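Local coordinates for MOBA relate protein (Mycobacterium sp., PDB 2WAW), which is of unknown function but probably transfers a nucleotidyl group from a nucleoside triphosphate, like MobA-type nucleotidyltransferases, at residues L2-G14 against V92-G104. Sequence-based numbering, arbitrary orientation. Where two conformers were deposited one is given.
Sequences LRSRVTGVVLAAG and VDPTAEGIVLMLG
Val9 is held by strand 98-103 through both its N-H and its C=O: its N donates to Val100 O (2.8 Å) and its O accepts from Met102 N (3.0 Å). Repeated at Leu11, this parallel ladder ends where Gly104 N reaches Leu11 O from above the carbonyl plane, 44° out of it, just beyond the end of strand 98-103.

On the face of Thr7, Val9 and Leu11, Val9 divides its branches. CG2 meets Ile99 CG2 at 4.0 Å, while CG1, anti to the backbone N (chi1 178°), lies beside Leu101 CD2; helix 84-90 covers Ile99 and Leu101. Thr7 OG1 sits over Ala96 CB but bonds to Gln48 on the neighbouring strand. On the other face, in the conformer given, Met102 CG lies 3.7 Å from Val10 CG2, and Val10 CG1 touches Gly104 CA, next to helix 33-42.

Polar side chains meet at the N-terminal end, toward solvent. In the conformer given for Asp93, one water joins Arg3 NH2 to Asp93 OD2, and a second, more weakly held, joins NH1 to it. Glu97 OE2 approaches the Arg5 guanidinium edge in a long salt bridge (3.9 Å to NH1), the planes 77° apart, while Glu97 N bonds directly to Arg5 O (2.7 Å).

Direct backbone bonds thus run the length of this central pair in the Rossmann-like GT-A sheet, whereas its terminal charges meet through water or at long range.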
loop_
_atom_site.group_PDB
_atom_site.type_symbol
_atom_site.label_atom_id
_atom_site.label_comp_id
_atom_site.label_asym_id
_atom_site.label_seq_id
_atom_site.Cartn_x
_atom_site.Cartn_y
_atom_site.Cartn_z
ATOM N N LEU A 2 -7.486 22.520 -3.834
ATOM C CA LEU A 2 -8.477 21.454 -3.509
ATOM C C LEU A 2 -7.823 20.301 -2.729
ATOM O O LEU A 2 -7.373 19.308 -3.310
ATOM C CB LEU A 2 -9.152 20.939 -4.792
ATOM C CG LEU A 2 -10.677 20.747 -4.852
ATOM C CD1 LEU A 2 -11.223 19.839 -3.738
ATOM C CD2 LEU A 2 -11.404 22.089 -4.853
ATOM N N ARG A 3 -7.772 20.454 -1.408
ATOM C CA ARG A 3 -7.310 19.405 -0.501
ATOM C C ARG A 3 -8.158 18.150 -0.655
ATOM O O ARG A 3 -9.377 18.241 -0.815
ATOM C CB ARG A 3 -7.470 19.847 0.947
ATOM C CG ARG A 3 -6.724 21.071 1.363
ATOM C CD ARG A 3 -6.168 20.814 2.743
ATOM N NE ARG A 3 -4.930 20.041 2.646
ATOM C CZ ARG A 3 -4.183 19.681 3.681
ATOM N NH1 ARG A 3 -3.063 18.996 3.479
ATOM N NH2 ARG A 3 -4.552 20.011 4.914
ATOM N N SER A 4 -7.526 16.981 -0.572
ATOM C CA SER A 4 -8.281 15.722 -0.549
ATOM C C SER A 4 -8.653 15.322 0.874
ATOM O O SER A 4 -9.606 14.575 1.067
ATOM C CB SER A 4 -7.489 14.581 -1.201
ATOM O OG SER A 4 -6.353 14.263 -0.426
ATOM N N ARG A 5 -7.876 15.803 1.853
ATOM C CA ARG A 5 -7.958 15.328 3.249
ATOM C C ARG A 5 -7.723 13.809 3.348
ATOM O O ARG A 5 -8.316 13.105 4.171
ATOM C CB ARG A 5 -9.257 15.761 3.914
ATOM C CG ARG A 5 -9.462 17.255 3.826
ATOM C CD ARG A 5 -10.599 17.768 4.666
ATOM N NE ARG A 5 -10.583 19.230 4.635
ATOM C CZ ARG A 5 -11.567 20.021 5.056
ATOM N NH1 ARG A 5 -12.688 19.507 5.553
ATOM N NH2 ARG A 5 -11.426 21.336 4.966
ATOM N N VAL A 6 -6.839 13.325 2.487
ATOM C CA VAL A 6 -6.451 11.911 2.485
ATOM C C VAL A 6 -4.914 11.782 2.529
ATOM O O VAL A 6 -4.202 12.446 1.770
ATOM C CB VAL A 6 -7.018 11.140 1.243
ATOM C CG1 VAL A 6 -6.578 9.684 1.306
ATOM C CG2 VAL A 6 -8.538 11.215 1.206
ATOM N N THR A 7 -4.433 10.886 3.392
ATOM C CA THR A 7 -3.024 10.497 3.406
ATOM C C THR A 7 -2.892 9.119 2.788
ATOM O O THR A 7 -3.622 8.210 3.167
ATOM C CB THR A 7 -2.479 10.474 4.845
ATOM O OG1 THR A 7 -2.371 11.824 5.314
ATOM C CG2 THR A 7 -1.093 9.825 4.884
ATOM N N GLY A 8 -1.983 8.978 1.830
ATOM C CA GLY A 8 -1.640 7.659 1.290
ATOM C C GLY A 8 -0.538 7.025 2.110
ATOM O O GLY A 8 0.374 7.712 2.553
ATOM N N VAL A 9 -0.617 5.707 2.311
ATOM C CA VAL A 9 0.391 4.987 3.075
ATOM C C VAL A 9 0.781 3.765 2.239
ATOM O O VAL A 9 -0.038 2.879 2.000
ATOM C CB VAL A 9 -0.151 4.506 4.458
ATOM C CG1 VAL A 9 0.937 3.697 5.238
ATOM C CG2 VAL A 9 -0.671 5.693 5.316
ATOM N N VAL A 10 2.026 3.745 1.787
ATOM C CA VAL A 10 2.562 2.620 1.042
ATOM C C VAL A 10 3.393 1.787 2.010
ATOM O O VAL A 10 4.439 2.249 2.511
ATOM C CB VAL A 10 3.430 3.099 -0.125
ATOM C CG1 VAL A 10 4.085 1.912 -0.840
ATOM C CG2 VAL A 10 2.613 3.886 -1.128
ATOM N N LEU A 11 2.916 0.575 2.283
ATOM C CA LEU A 11 3.609 -0.340 3.213
ATOM C C LEU A 11 4.666 -1.105 2.438
ATOM O O LEU A 11 4.343 -1.912 1.550
ATOM C CB LEU A 11 2.606 -1.289 3.890
ATOM C CG LEU A 11 1.497 -0.561 4.657
ATOM C CD1 LEU A 11 0.414 -1.578 5.052
ATOM C CD2 LEU A 11 2.041 0.098 5.926
ATOM N N ALA A 12 5.929 -0.804 2.736
ATOM C CA ALA A 12 7.054 -1.351 1.963
ATOM C C ALA A 12 8.181 -1.875 2.844
ATOM O O ALA A 12 9.346 -1.872 2.443
ATOM C CB ALA A 12 7.572 -0.312 0.959
ATOM N N ALA A 13 7.798 -2.331 4.032
ATOM C CA ALA A 13 8.736 -2.865 5.025
ATOM C C ALA A 13 8.649 -4.397 5.061
ATOM O O ALA A 13 7.570 -4.976 5.249
ATOM C CB ALA A 13 8.430 -2.269 6.404
ATOM N N GLY A 14 9.788 -5.050 4.865
ATOM C CA GLY A 14 9.862 -6.509 4.966
ATOM C C GLY A 14 9.169 -7.306 3.880
ATOM O O GLY A 14 9.104 -6.868 2.723
ATOM N N VAL A 92 0.655 10.482 10.342
ATOM C CA VAL A 92 -0.476 10.952 9.536
ATOM C C VAL A 92 -0.880 12.370 9.946
ATOM O O VAL A 92 -1.053 12.639 11.138
ATOM C CB VAL A 92 -1.675 9.994 9.662
ATOM C CG1 VAL A 92 -2.885 10.523 8.903
ATOM C CG2 VAL A 92 -1.294 8.609 9.109
ATOM N N ASP A 93 -0.981 13.244 8.983
ATOM C CA ASP A 93 -1.424 14.657 9.171
ATOM C C ASP A 93 -2.789 14.672 9.934
ATOM O O ASP A 93 -3.665 14.025 9.550
ATOM C CB ASP A 93 -1.490 15.377 7.800
ATOM C CG ASP A 93 -1.581 16.918 7.900
ATOM O OD1 ASP A 93 -2.440 17.442 8.623
ATOM O OD2 ASP A 93 -0.812 17.617 7.196
ATOM N N PRO A 94 -2.925 15.504 10.950
ATOM C CA PRO A 94 -4.246 15.606 11.590
ATOM C C PRO A 94 -5.409 15.985 10.669
ATOM O O PRO A 94 -6.557 15.624 10.947
ATOM C CB PRO A 94 -4.040 16.685 12.664
ATOM C CG PRO A 94 -2.569 16.686 12.933
ATOM C CD PRO A 94 -1.900 16.312 11.658
ATOM N N THR A 95 -5.117 16.673 9.570
ATOM C CA THR A 95 -6.168 17.020 8.620
ATOM C C THR A 95 -6.702 15.834 7.814
ATOM O O THR A 95 -7.746 15.949 7.187
ATOM C CB THR A 95 -5.760 18.165 7.653
ATOM O OG1 THR A 95 -4.640 17.745 6.862
ATOM C CG2 THR A 95 -5.418 19.429 8.449
ATOM N N ALA A 96 -6.000 14.699 7.820
ATOM C CA ALA A 96 -6.458 13.568 7.018
ATOM C C ALA A 96 -7.722 12.986 7.668
ATOM O O ALA A 96 -7.753 12.744 8.873
ATOM C CB ALA A 96 -5.359 12.484 6.916
ATOM N N GLU A 97 -8.748 12.759 6.854
ATOM C CA GLU A 97 -10.000 12.140 7.317
ATOM C C GLU A 97 -9.883 10.607 7.317
ATOM O O GLU A 97 -10.671 9.903 7.941
ATOM C CB GLU A 97 -11.182 12.554 6.415
ATOM C CG GLU A 97 -11.664 13.992 6.630
ATOM C CD GLU A 97 -12.652 14.469 5.561
ATOM O OE1 GLU A 97 -13.048 13.676 4.672
ATOM O OE2 GLU A 97 -13.038 15.656 5.629
ATOM N N GLY A 98 -8.897 10.106 6.592
ATOM C CA GLY A 98 -8.600 8.681 6.577
ATOM C C GLY A 98 -7.328 8.462 5.794
ATOM O O GLY A 98 -6.704 9.425 5.301
ATOM N N ILE A 99 -6.938 7.197 5.681
ATOM C CA ILE A 99 -5.783 6.848 4.884
ATOM C C ILE A 99 -6.191 5.879 3.814
ATOM O O ILE A 99 -7.191 5.183 3.958
ATOM C CB ILE A 99 -4.644 6.214 5.721
ATOM C CG1 ILE A 99 -5.110 4.891 6.399
ATOM C CG2 ILE A 99 -4.061 7.266 6.696
ATOM C CD1 ILE A 99 -4.008 4.165 7.205
ATOM N N VAL A 100 -5.398 5.840 2.754
ATOM C CA VAL A 100 -5.466 4.781 1.768
ATOM C C VAL A 100 -4.207 3.939 1.893
ATOM O O VAL A 100 -3.086 4.469 1.832
ATOM C CB VAL A 100 -5.622 5.346 0.333
ATOM C CG1 VAL A 100 -5.430 4.242 -0.738
ATOM C CG2 VAL A 100 -6.965 6.039 0.170
ATOM N N LEU A 101 -4.404 2.636 2.083
ATOM C CA LEU A 101 -3.322 1.656 2.275
ATOM C C LEU A 101 -3.033 0.886 1.022
ATOM O O LEU A 101 -3.942 0.348 0.401
ATOM C CB LEU A 101 -3.728 0.645 3.359
ATOM C CG LEU A 101 -3.868 1.099 4.805
ATOM C CD1 LEU A 101 -4.439 -0.056 5.618
ATOM C CD2 LEU A 101 -2.518 1.543 5.359
ATOM N N MET A 102 -1.757 0.820 0.667
ATOM C CA MET A 102 -1.374 -0.047 -0.427
ATOM C C MET A 102 -0.010 -0.635 -0.143
ATOM O O MET A 102 0.701 -0.202 0.767
ATOM C CB MET A 102 -1.376 0.702 -1.740
ATOM C CG MET A 102 -0.135 1.492 -1.967
ATOM S SD MET A 102 -0.334 2.466 -3.448
ATOM C CE MET A 102 -0.919 4.025 -2.764
ATOM N N LEU A 103 0.304 -1.719 -0.849
ATOM C CA LEU A 103 1.598 -2.390 -0.675
ATOM C C LEU A 103 2.630 -1.828 -1.641
ATOM O O LEU A 103 2.287 -1.487 -2.773
ATOM C CB LEU A 103 1.473 -3.907 -0.898
ATOM C CG LEU A 103 0.503 -4.657 0.042
ATOM C CD1 LEU A 103 0.593 -6.161 -0.190
ATOM C CD2 LEU A 103 0.768 -4.346 1.507
ATOM N N GLY A 104 3.895 -1.782 -1.225
ATOM C CA GLY A 104 4.980 -1.278 -2.071
ATOM C C GLY A 104 5.220 -2.123 -3.321
ATOM O O GLY A 104 5.890 -1.673 -4.272
HETATM O O HOH W 1 -1.157 16.854 4.362
HETATM O O HOH W 2 -2.204 19.600 6.099
#